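Local coordinates for modulator of the activity of Ets CG15085-PA (Drosophila melanogaster, PDB 1SV0), which binds the Ets-family repressor Yan through its SAM domain and probably relieves repression by breaking up Yan polymers, at residues W14-A17 with D18-W22; I24-A27 with V28-L32; K47-C50 with L51-L54; M67-R70 with D71-R75. All coordinates share one frame; numbering follows the deposited sequence.

Interaction 1: W14-A17 with D18-W22; sequences WTRA and DVWKW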
loop_
_atom_site.group_PDB
_atom_site.type_symbol
_atom_site.label_atom_id
_atom_site.label_comp_id
_atom_site.label_asym_id
_atom_site.label_seq_id
_atom_site.Cartn_x
_atom_site.Cartn_y
_atom_site.Cartn_z
ATOM N N TRP C 14 2.586 -0.264 11.792
ATOM C CA TRP C 14 1.973 -1.560 11.492
ATOM C C TRP C 14 2.638 -2.346 10.364
ATOM O O TRP C 14 2.904 -1.811 9.285
ATOM C CB TRP C 14 0.488 -1.380 11.141
ATOM C CG TRP C 14 -0.415 -1.027 12.294
ATOM C CD1 TRP C 14 -0.049 -0.800 13.596
ATOM C CD2 TRP C 14 -1.839 -0.857 12.244
ATOM N NE1 TRP C 14 -1.158 -0.501 14.355
ATOM C CE2 TRP C 14 -2.268 -0.528 13.552
ATOM C CE3 TRP C 14 -2.796 -0.949 11.221
ATOM C CZ2 TRP C 14 -3.613 -0.290 13.864
ATOM C CZ3 TRP C 14 -4.137 -0.711 11.531
ATOM C CH2 TRP C 14 -4.531 -0.385 12.843
ATOM N N THR C 15 2.914 -3.619 10.615
ATOM C CA THR C 15 3.483 -4.480 9.578
ATOM C C THR C 15 2.264 -5.047 8.854
ATOM O O THR C 15 1.132 -4.683 9.170
ATOM C CB THR C 15 4.248 -5.655 10.178
ATOM O OG1 THR C 15 3.350 -6.409 11.004
ATOM C CG2 THR C 15 5.440 -5.157 11.020
ATOM N N ARG C 16 2.478 -5.935 7.892
ATOM C CA ARG C 16 1.345 -6.521 7.186
ATOM C C ARG C 16 0.576 -7.376 8.185
ATOM O O ARG C 16 -0.660 -7.389 8.187
ATOM C CB ARG C 16 1.823 -7.378 6.009
ATOM C CG ARG C 16 0.691 -8.004 5.208
ATOM C CD ARG C 16 1.215 -8.560 3.899
ATOM N NE ARG C 16 2.003 -9.763 4.097
ATOM C CZ ARG C 16 2.815 -10.276 3.183
ATOM N NH1 ARG C 16 2.948 -9.683 2.001
ATOM N NH2 ARG C 16 3.489 -11.383 3.451
ATOM N N ALA C 17 1.313 -8.075 9.047
ATOM C CA ALA C 17 0.701 -8.926 10.069
ATOM C C ALA C 17 -0.272 -8.123 10.941
ATOM O O ALA C 17 -1.370 -8.594 11.243
ATOM C CB ALA C 17 1.777 -9.564 10.943
ATOM N N ASP C 18 0.139 -6.926 11.354
ATOM C CA ASP C 18 -0.718 -6.064 12.168
ATOM C C ASP C 18 -1.960 -5.659 11.367
ATOM O O ASP C 18 -3.081 -5.692 11.875
ATOM C CB ASP C 18 0.044 -4.812 12.626
ATOM C CG ASP C 18 1.186 -5.138 13.577
ATOM O OD1 ASP C 18 1.018 -6.053 14.422
ATOM O OD2 ASP C 18 2.246 -4.478 13.486
ATOM N N VAL C 19 -1.757 -5.267 10.114
ATOM C CA VAL C 19 -2.877 -4.891 9.258
ATOM C C VAL C 19 -3.934 -6.007 9.223
ATOM O O VAL C 19 -5.136 -5.751 9.348
ATOM C CB VAL C 19 -2.403 -4.614 7.816
ATOM C CG1 VAL C 19 -3.607 -4.508 6.883
ATOM C CG2 VAL C 19 -1.589 -3.321 7.780
ATOM N N TRP C 20 -3.478 -7.242 9.047
ATOM C CA TRP C 20 -4.376 -8.394 8.984
ATOM C C TRP C 20 -5.127 -8.620 10.291
ATOM O O TRP C 20 -6.320 -8.917 10.280
ATOM C CB TRP C 20 -3.583 -9.647 8.597
ATOM C CG TRP C 20 -3.261 -9.697 7.137
ATOM C CD1 TRP C 20 -3.042 -8.629 6.302
ATOM C CD2 TRP C 20 -3.121 -10.870 6.333
ATOM N NE1 TRP C 20 -2.776 -9.074 5.023
ATOM C CE2 TRP C 20 -2.818 -10.444 5.016
ATOM C CE3 TRP C 20 -3.228 -12.244 6.593
ATOM C CZ2 TRP C 20 -2.623 -11.345 3.962
ATOM C CZ3 TRP C 20 -3.034 -13.141 5.542
ATOM C CH2 TRP C 20 -2.736 -12.684 4.244
ATOM N N LYS C 21 -4.428 -8.487 11.413
ATOM C CA LYS C 21 -5.066 -8.650 12.712
ATOM C C LYS C 21 -6.123 -7.559 12.908
ATOM O O LYS C 21 -7.211 -7.829 13.430
ATOM C CB LYS C 21 -4.008 -8.621 13.826
ATOM C CG LYS C 21 -3.378 -10.000 14.055
ATOM C CD LYS C 21 -1.957 -9.941 14.579
ATOM C CE LYS C 21 -1.761 -8.963 15.719
ATOM N NZ LYS C 21 -0.312 -8.906 16.109
ATOM N N TRP C 22 -5.808 -6.336 12.482
ATOM C CA TRP C 22 -6.753 -5.215 12.575
ATOM C C TRP C 22 -7.989 -5.492 11.714
ATOM O O TRP C 22 -9.113 -5.167 12.098
ATOM C CB TRP C 22 -6.089 -3.915 12.095
ATOM C CG TRP C 22 -7.053 -2.786 11.819
ATOM C CD1 TRP C 22 -7.800 -2.083 12.743
ATOM C CD2 TRP C 22 -7.365 -2.218 10.540
ATOM N NE1 TRP C 22 -8.543 -1.120 12.111
ATOM C CE2 TRP C 22 -8.298 -1.174 10.762
ATOM C CE3 TRP C 22 -6.944 -2.483 9.225
ATOM C CZ2 TRP C 22 -8.819 -0.393 9.712
ATOM C CZ3 TRP C 22 -7.462 -1.701 8.175
ATOM C CH2 TRP C 22 -8.390 -0.669 8.433
#
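A capping box opens helix 16-30, with Thr15 at the N-cap and Asp18 three residues on. Thr15 OG1 accepts from Asp18 N at 3.3 Å. In return Asp18 OD2 takes the N-H of Thr15 at 3.1 Å, in a nearly straight bond of 171°. That donor meets OD2 on its anti side, tilted out of the carboxylate plane. Thr15 OG1 sits between its backbone N and carbonyl carbon (chi1 59°), which turns it back over the first turn to reach Asp18 N. With an alanine at Asp18, Thr15 N would probably lose its side-chain acceptor, and Lys21 NZ the carboxylate whose OD1 it meets at 3.6 Å in a salt bridge. Behind the cap, Asp18 CB rests against Trp14 CB at 3.8 Å. The Trp14 ring then reaches along the helix to Trp22. Its CZ3 lies over one face of the Trp22 ring, 3.6 Å from Trp22 CG, and the two ring planes are inclined at 45°. This joins the cap of the first helix of the SAM domain to the core side of its second turn. Trp14 NE1 is hydrogen-bonded to Pro8 O, and Trp22 NE1 to Asp71 OD1. On the outer side Arg16 CG packs 3.6 Å from Trp20 NE1, which donates to Phe42 O, and Arg16 N donates to Asp30 of the Yan (pokkuri) chain.

Interaction 2: I24-A27 with V28-L32; sequences INMA and VSEGL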
loop_
_atom_site.group_PDB
_atom_site.type_symbol
_atom_site.label_atom_id
_atom_site.label_comp_id
_atom_site.label_asym_id
_atom_site.label_seq_id
_atom_site.Cartn_x
_atom_site.Cartn_y
_atom_site.Cartn_z
ATOM N N ILE C 24 -9.201 -8.462 10.860
ATOM C CA ILE C 24 -9.969 -9.518 11.515
ATOM C C ILE C 24 -10.784 -8.921 12.676
ATOM O O ILE C 24 -11.959 -9.245 12.843
ATOM C CB ILE C 24 -9.033 -10.637 12.042
ATOM C CG1 ILE C 24 -8.478 -11.433 10.857
ATOM C CG2 ILE C 24 -9.788 -11.557 13.010
ATOM C CD1 ILE C 24 -7.408 -12.428 11.242
ATOM N N ASN C 25 -10.156 -8.057 13.471
ATOM C CA ASN C 25 -10.849 -7.395 14.584
ATOM C C ASN C 25 -12.009 -6.539 14.083
ATOM O O ASN C 25 -13.078 -6.505 14.696
ATOM C CB ASN C 25 -9.891 -6.494 15.380
ATOM C CG ASN C 25 -8.958 -7.283 16.270
ATOM O OD1 ASN C 25 -9.270 -8.401 16.672
ATOM N ND2 ASN C 25 -7.813 -6.697 16.599
ATOM N N MET C 26 -11.789 -5.829 12.976
ATOM C CA MET C 26 -12.838 -4.986 12.404
ATOM C C MET C 26 -14.008 -5.839 11.925
ATOM O O MET C 26 -15.170 -5.461 12.093
ATOM C CB MET C 26 -12.294 -4.162 11.228
ATOM C CG MET C 26 -11.422 -2.978 11.643
ATOM S SD MET C 26 -12.313 -1.771 12.671
ATOM C CE MET C 26 -13.602 -1.212 11.520
ATOM N N ALA C 27 -13.707 -6.988 11.325
ATOM C CA ALA C 27 -14.771 -7.876 10.851
ATOM C C ALA C 27 -15.618 -8.349 12.038
ATOM O O ALA C 27 -16.851 -8.349 11.979
ATOM C CB ALA C 27 -14.171 -9.081 10.119
ATOM N N VAL C 28 -14.949 -8.747 13.117
ATOM C CA VAL C 28 -15.645 -9.219 14.316
ATOM C C VAL C 28 -16.482 -8.086 14.939
ATOM O O VAL C 28 -17.644 -8.277 15.298
ATOM C CB VAL C 28 -14.638 -9.744 15.365
ATOM C CG1 VAL C 28 -15.353 -10.069 16.670
ATOM C CG2 VAL C 28 -13.926 -10.996 14.826
ATOM N N SER C 29 -15.878 -6.911 15.047
ATOM C CA SER C 29 -16.535 -5.745 15.619
ATOM C C SER C 29 -17.784 -5.351 14.823
ATOM O O SER C 29 -18.849 -5.118 15.391
ATOM C CB SER C 29 -15.548 -4.564 15.660
ATOM O OG SER C 29 -16.180 -3.395 16.151
ATOM N N GLU C 30 -17.646 -5.315 13.502
ATOM C CA GLU C 30 -18.728 -4.919 12.608
ATOM C C GLU C 30 -19.715 -6.020 12.250
ATOM O O GLU C 30 -20.679 -5.781 11.521
ATOM C CB GLU C 30 -18.142 -4.328 11.325
ATOM C CG GLU C 30 -17.474 -2.983 11.524
ATOM C CD GLU C 30 -18.471 -1.881 11.862
ATOM O OE1 GLU C 30 -19.426 -1.686 11.083
ATOM O OE2 GLU C 30 -18.298 -1.212 12.901
ATOM N N GLY C 31 -19.488 -7.224 12.762
ATOM C CA GLY C 31 -20.402 -8.309 12.463
ATOM C C GLY C 31 -20.342 -8.779 11.020
ATOM O O GLY C 31 -21.363 -9.126 10.424
ATOM N N LEU C 32 -19.146 -8.756 10.447
ATOM C CA LEU C 32 -18.940 -9.224 9.086
ATOM C C LEU C 32 -18.304 -10.600 9.186
ATOM O O LEU C 32 -17.559 -10.888 10.128
ATOM C CB LEU C 32 -17.991 -8.300 8.319
ATOM C CG LEU C 32 -18.493 -6.926 7.879
ATOM C CD1 LEU C 32 -17.312 -6.098 7.418
ATOM C CD2 LEU C 32 -19.521 -7.077 6.761
#
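Ala27 O accepts from Leu32 N at 2.8 Å, the shortest hydrogen bond between 24-27 and 28-32. The N-H points at the oxygen with an angle of 161°. This bond spans five residues, where those of the preceding turn span four. Val28 N reaches Ile24 O at 3.0 Å, Ser29 N reaches Asn25 O at 2.9 Å, and Glu30 N reaches Met26 O at 2.9 Å. The change of span belongs to a Schellman motif at the C-terminal end of helix 16-30, the first long helix of the SAM domain. Gly31 takes a positive phi of 70°, which turns the chain back so that Leu32 N faces the last turn. Gly31 N also makes a weak bond to Val28 O. The turn brings Leu32 CB to 4.3 Å from Ala27 CB, a small apolar contact across the helix end. Ala27 is buried, and its CB lies 3.8 Å from Leu32 O. Other side chains lie along the carbonyls of the previous turn. Val28 CG2, on the branch anti to its own carbonyl carbon, comes 3.3 Å from Ile24 O. Glu30 CG lies anti to its own carbonyl carbon (chi1 -70°), close to Met26 O; a bend at chi2 then leads the carboxylate away. Met26 and Glu30 also face helix 65-80: Met26 packs on Leu68 and Asp71, and Glu30 on Met67.

Interaction 3: K47-C50 with L51-L54; sequences KALC and LMSL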
loop_
_atom_site.group_PDB
_atom_site.type_symbol
_atom_site.label_atom_id
_atom_site.label_comp_id
_atom_site.label_asym_id
_atom_site.label_seq_id
_atom_site.Cartn_x
_atom_site.Cartn_y
_atom_site.Cartn_z
ATOM N N LYS C 47 2.096 1.692 6.475
ATOM C CA LYS C 47 2.594 2.777 5.624
ATOM C C LYS C 47 1.791 2.833 4.334
ATOM O O LYS C 47 1.432 3.914 3.859
ATOM C CB LYS C 47 4.069 2.572 5.280
ATOM C CG LYS C 47 5.049 2.917 6.395
ATOM C CD LYS C 47 6.432 3.167 5.798
ATOM C CE LYS C 47 7.361 3.873 6.777
ATOM N NZ LYS C 47 8.674 4.204 6.141
ATOM N N ALA C 48 1.515 1.658 3.773
ATOM C CA ALA C 48 0.745 1.553 2.539
ATOM C C ALA C 48 -0.691 2.008 2.760
ATOM O O ALA C 48 -1.267 2.698 1.913
ATOM C CB ALA C 48 0.763 0.101 2.018
ATOM N N LEU C 49 -1.266 1.626 3.900
ATOM C CA LEU C 49 -2.647 1.994 4.216
ATOM C C LEU C 49 -2.824 3.512 4.290
ATOM O O LEU C 49 -3.863 4.042 3.891
ATOM C CB LEU C 49 -3.087 1.327 5.534
ATOM C CG LEU C 49 -4.228 0.299 5.453
ATOM C CD1 LEU C 49 -4.016 -0.655 4.291
ATOM C CD2 LEU C 49 -4.317 -0.469 6.772
ATOM N N CYS C 50 -1.804 4.207 4.786
ATOM C CA CYS C 50 -1.843 5.668 4.886
ATOM C C CYS C 50 -2.055 6.306 3.520
ATOM O O CYS C 50 -2.655 7.377 3.404
ATOM C CB CYS C 50 -0.534 6.204 5.466
ATOM S SG CYS C 50 -0.295 5.892 7.210
ATOM N N LEU C 51 -1.543 5.646 2.490
ATOM C CA LEU C 51 -1.653 6.135 1.123
ATOM C C LEU C 51 -2.993 5.785 0.475
ATOM O O LEU C 51 -3.346 6.357 -0.549
ATOM C CB LEU C 51 -0.504 5.562 0.273
ATOM C CG LEU C 51 0.911 6.145 0.426
ATOM C CD1 LEU C 51 1.223 6.449 1.874
ATOM C CD2 LEU C 51 1.923 5.167 -0.146
ATOM N N MET C 52 -3.744 4.860 1.074
ATOM C CA MET C 52 -5.024 4.449 0.497
ATOM C C MET C 52 -6.186 5.416 0.682
ATOM O O MET C 52 -6.499 5.842 1.796
ATOM C CB MET C 52 -5.451 3.076 1.029
ATOM C CG MET C 52 -4.544 1.919 0.634
ATOM S SD MET C 52 -5.484 0.383 0.396
ATOM C CE MET C 52 -6.427 0.323 1.885
ATOM N N SER C 53 -6.829 5.750 -0.431
ATOM C CA SER C 53 -7.980 6.643 -0.419
ATOM C C SER C 53 -9.197 5.777 -0.113
ATOM O O SER C 53 -9.127 4.554 -0.236
ATOM C CB SER C 53 -8.142 7.303 -1.788
ATOM O OG SER C 53 -8.314 6.316 -2.793
ATOM N N LEU C 54 -10.297 6.402 0.303
ATOM C CA LEU C 54 -11.520 5.664 0.615
ATOM C C LEU C 54 -11.877 4.770 -0.560
ATOM O O LEU C 54 -12.281 3.620 -0.391
ATOM C CB LEU C 54 -12.674 6.630 0.878
ATOM C CG LEU C 54 -14.077 6.024 0.953
ATOM C CD1 LEU C 54 -14.165 5.026 2.106
ATOM C CD2 LEU C 54 -15.094 7.148 1.137
HETATM O O HOH W 1 -6.056 5.593 4.416
#
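Met52 bends twice, at chi2 (-146°) and chi3 (-50°), and the bends bring its CE methyl to the side chain of Leu49. CE meets Leu49 CD1 at 3.5 Å, with Leu49 CG a little farther off. The two side chains cross at a slant. Nearer the backbone, Met52 CB and CG lie by the carbonyl oxygens of Leu49 and Ala48. Leu51 turns another way. Its CD1 comes 3.2 Å from Lys47 O and lies alongside Cys50 CB at 4.0 Å. Two i to i+3 bonds close the backbone here: Leu51 N donates to Ala48 O at 3.0 Å and Met52 N to Leu49 O at 2.9 Å. Both donors stand well above the carbonyl planes. The first bond is clearly bent, at 135°. Such spacing is that of a 3-10 turn, and it ends the short helix 46-51 of the SAM domain. The chain then extends to Ser53, the N-cap of helix 54-60. A water holds the exit by donating to Leu49 O and to Met52 O, each at 2.7 Å. Leu49 O is thus gripped by two donors, the water and Met52 N. The Leu49 side chain is buried among Phe72, Tyr57, Val19 and Trp22. Residues of both segments also meet the Yan (pokkuri) chain. Leu51 packs on Val68 and Met52 on Val64 of that chain, Ala48 touches its Phe29, and Lys47 NZ forms a salt bridge with its Glu28.

Interaction 4: M67-R70 with D71-R75; sequences MLYR and DFRVR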
loop_
_atom_site.group_PDB
_atom_site.type_symbol
_atom_site.label_atom_id
_atom_site.label_comp_id
_atom_site.label_asym_id
_atom_site.label_seq_id
_atom_site.Cartn_x
_atom_site.Cartn_y
_atom_site.Cartn_z
ATOM N N MET C 67 -15.998 1.731 6.800
ATOM C CA MET C 67 -15.727 1.641 8.231
ATOM C C MET C 67 -14.249 1.362 8.463
ATOM O O MET C 67 -13.687 1.790 9.468
ATOM C CB MET C 67 -16.575 0.545 8.886
ATOM C CG MET C 67 -18.069 0.832 8.856
ATOM S SD MET C 67 -18.433 2.545 9.314
ATOM C CE MET C 67 -17.939 2.589 11.049
ATOM N N LEU C 68 -13.630 0.627 7.538
ATOM C CA LEU C 68 -12.200 0.325 7.631
ATOM C C LEU C 68 -11.425 1.630 7.452
ATOM O O LEU C 68 -10.508 1.948 8.228
ATOM C CB LEU C 68 -11.771 -0.664 6.531
ATOM C CG LEU C 68 -12.404 -2.056 6.534
ATOM C CD1 LEU C 68 -11.799 -2.913 5.417
ATOM C CD2 LEU C 68 -12.185 -2.709 7.892
ATOM N N TYR C 69 -11.796 2.377 6.412
ATOM C CA TYR C 69 -11.149 3.653 6.111
ATOM C C TYR C 69 -11.283 4.587 7.304
ATOM O O TYR C 69 -10.313 5.166 7.782
ATOM C CB TYR C 69 -11.815 4.308 4.898
ATOM C CG TYR C 69 -11.299 5.700 4.590
ATOM C CD1 TYR C 69 -10.073 5.885 3.957
ATOM C CD2 TYR C 69 -12.029 6.834 4.955
ATOM C CE1 TYR C 69 -9.582 7.167 3.686
ATOM C CE2 TYR C 69 -11.548 8.121 4.692
ATOM C CZ TYR C 69 -10.325 8.278 4.057
ATOM O OH TYR C 69 -9.847 9.539 3.785
ATOM N N ARG C 70 -12.512 4.721 7.776
ATOM C CA ARG C 70 -12.823 5.589 8.900
ATOM C C ARG C 70 -12.010 5.232 10.146
ATOM O O ARG C 70 -11.405 6.107 10.767
ATOM C CB ARG C 70 -14.316 5.492 9.192
ATOM C CG ARG C 70 -14.867 6.544 10.128
ATOM C CD ARG C 70 -16.392 6.493 10.098
ATOM N NE ARG C 70 -16.899 6.669 8.737
ATOM C CZ ARG C 70 -18.182 6.573 8.396
ATOM N NH1 ARG C 70 -19.100 6.295 9.316
ATOM N NH2 ARG C 70 -18.550 6.761 7.135
ATOM N N ASP C 71 -11.998 3.949 10.500
ATOM C CA ASP C 71 -11.272 3.476 11.674
ATOM C C ASP C 71 -9.767 3.713 11.573
ATOM O O ASP C 71 -9.134 4.124 12.553
ATOM C CB ASP C 71 -11.559 1.985 11.893
ATOM C CG ASP C 71 -11.025 1.471 13.216
ATOM O OD1 ASP C 71 -9.864 1.004 13.264
ATOM O OD2 ASP C 71 -11.773 1.539 14.216
ATOM N N PHE C 72 -9.191 3.463 10.397
ATOM C CA PHE C 72 -7.754 3.671 10.216
ATOM C C PHE C 72 -7.390 5.150 10.378
ATOM O O PHE C 72 -6.391 5.486 11.022
ATOM C CB PHE C 72 -7.291 3.187 8.837
ATOM C CG PHE C 72 -5.797 3.149 8.686
ATOM C CD1 PHE C 72 -5.061 2.080 9.187
ATOM C CD2 PHE C 72 -5.118 4.195 8.066
ATOM C CE1 PHE C 72 -3.673 2.050 9.073
ATOM C CE2 PHE C 72 -3.724 4.174 7.944
ATOM C CZ PHE C 72 -3.002 3.104 8.447
ATOM N N ARG C 73 -8.200 6.026 9.793
ATOM C CA ARG C 73 -7.980 7.470 9.881
ATOM C C ARG C 73 -7.999 7.963 11.328
ATOM O O ARG C 73 -7.191 8.810 11.715
ATOM C CB ARG C 73 -9.052 8.212 9.071
ATOM C CG ARG C 73 -8.554 8.767 7.754
ATOM C CD ARG C 73 -7.835 7.714 6.951
ATOM N NE ARG C 73 -7.165 8.279 5.784
ATOM C CZ ARG C 73 -6.201 9.192 5.836
ATOM N NH1 ARG C 73 -5.775 9.660 7.002
ATOM N NH2 ARG C 73 -5.656 9.640 4.713
ATOM N N VAL C 74 -8.934 7.439 12.118
ATOM C CA VAL C 74 -9.045 7.817 13.519
ATOM C C VAL C 74 -7.764 7.429 14.252
ATOM O O VAL C 74 -7.207 8.225 15.011
ATOM C CB VAL C 74 -10.232 7.105 14.201
ATOM C CG1 VAL C 74 -10.232 7.410 15.694
ATOM C CG2 VAL C 74 -11.541 7.548 13.561
ATOM N N ARG C 75 -7.304 6.202 14.021
ATOM C CA ARG C 75 -6.086 5.720 14.656
ATOM C C ARG C 75 -4.891 6.575 14.241
ATOM O O ARG C 75 -4.068 6.956 15.075
ATOM C CB ARG C 75 -5.836 4.252 14.291
ATOM C CG ARG C 75 -6.760 3.268 14.998
ATOM C CD ARG C 75 -6.597 1.857 14.449
ATOM N NE ARG C 75 -7.504 0.906 15.085
ATOM C CZ ARG C 75 -7.201 0.157 16.143
ATOM N NH1 ARG C 75 -6.001 0.233 16.705
ATOM N NH2 ARG C 75 -8.107 -0.679 16.639
#
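Arg73 runs from the backbone out across the ring of Tyr69, one helical turn earlier. Its CB starts 3.5 Å from Tyr69 O, the same oxygen that accepts Arg73 N. CG stays near that oxygen and also approaches Tyr69 CZ. A bend at chi2 (51°) carries CD over one face of the tyrosine ring, off its middle. The distance from Arg73 CD to the ring centroid is 4.0 Å, a CH-pi contact. NE follows, 3.4 Å from Tyr69 CE1 and 3.6 Å from Tyr69 OH. The guanidinium plane is turned 70° from the ring plane and shows an edge to CE1, so it does not stack. Were a leucine here instead of Tyr69, the ring face under CD would be gone and the end of Arg73 is likely to swing more freely. The pair lies on helix 65-80, the long C-terminal helix of the SAM domain. The ring of Tyr69 also meets Tyr57 of helix 54-60. Around the helix from this pair, Asp71 CB sits 3.2 Å from Met67 O. Its carboxylate turns on toward Arg75, whose NE donates to OD1 at 3.0 Å on the syn side, a hydrogen bond within a salt bridge. That oxygen lies in the guanidinium plane and also accepts from Trp22 NE1. Arg75 NH2 pairs with Asp5. With two donors on Asp71 OD1, one of them charged, the aspartate is likely to stay ionised, and the two bonds on OD1 probably limit the turning of the carboxylate.

Overall arrangement
Interactions 1 and 2 hold the two ends of helix 16-30, the first by a side-chain capping box, the second by a backbone Schellman motif. Interaction 3 closes the short helix 46-51; interaction 4 lies within the long helix 65-80. Interaction 2 is the most surface-lying, farthest from the chain centre with five of nine touching residues exposed; 1 and 4 lie deeper. Their inward sides meet at helix 65-80: Trp22 of interaction 1 is hydrogen-bonded to Asp71, Met26 of interaction 2 packs on Leu68, and Leu49 of interaction 3 on Phe72. Interactions 1 and 3 also reach the Yan chain, the first by a backbone hydrogen bond and some packing, the second by a salt bridge and apolar contacts.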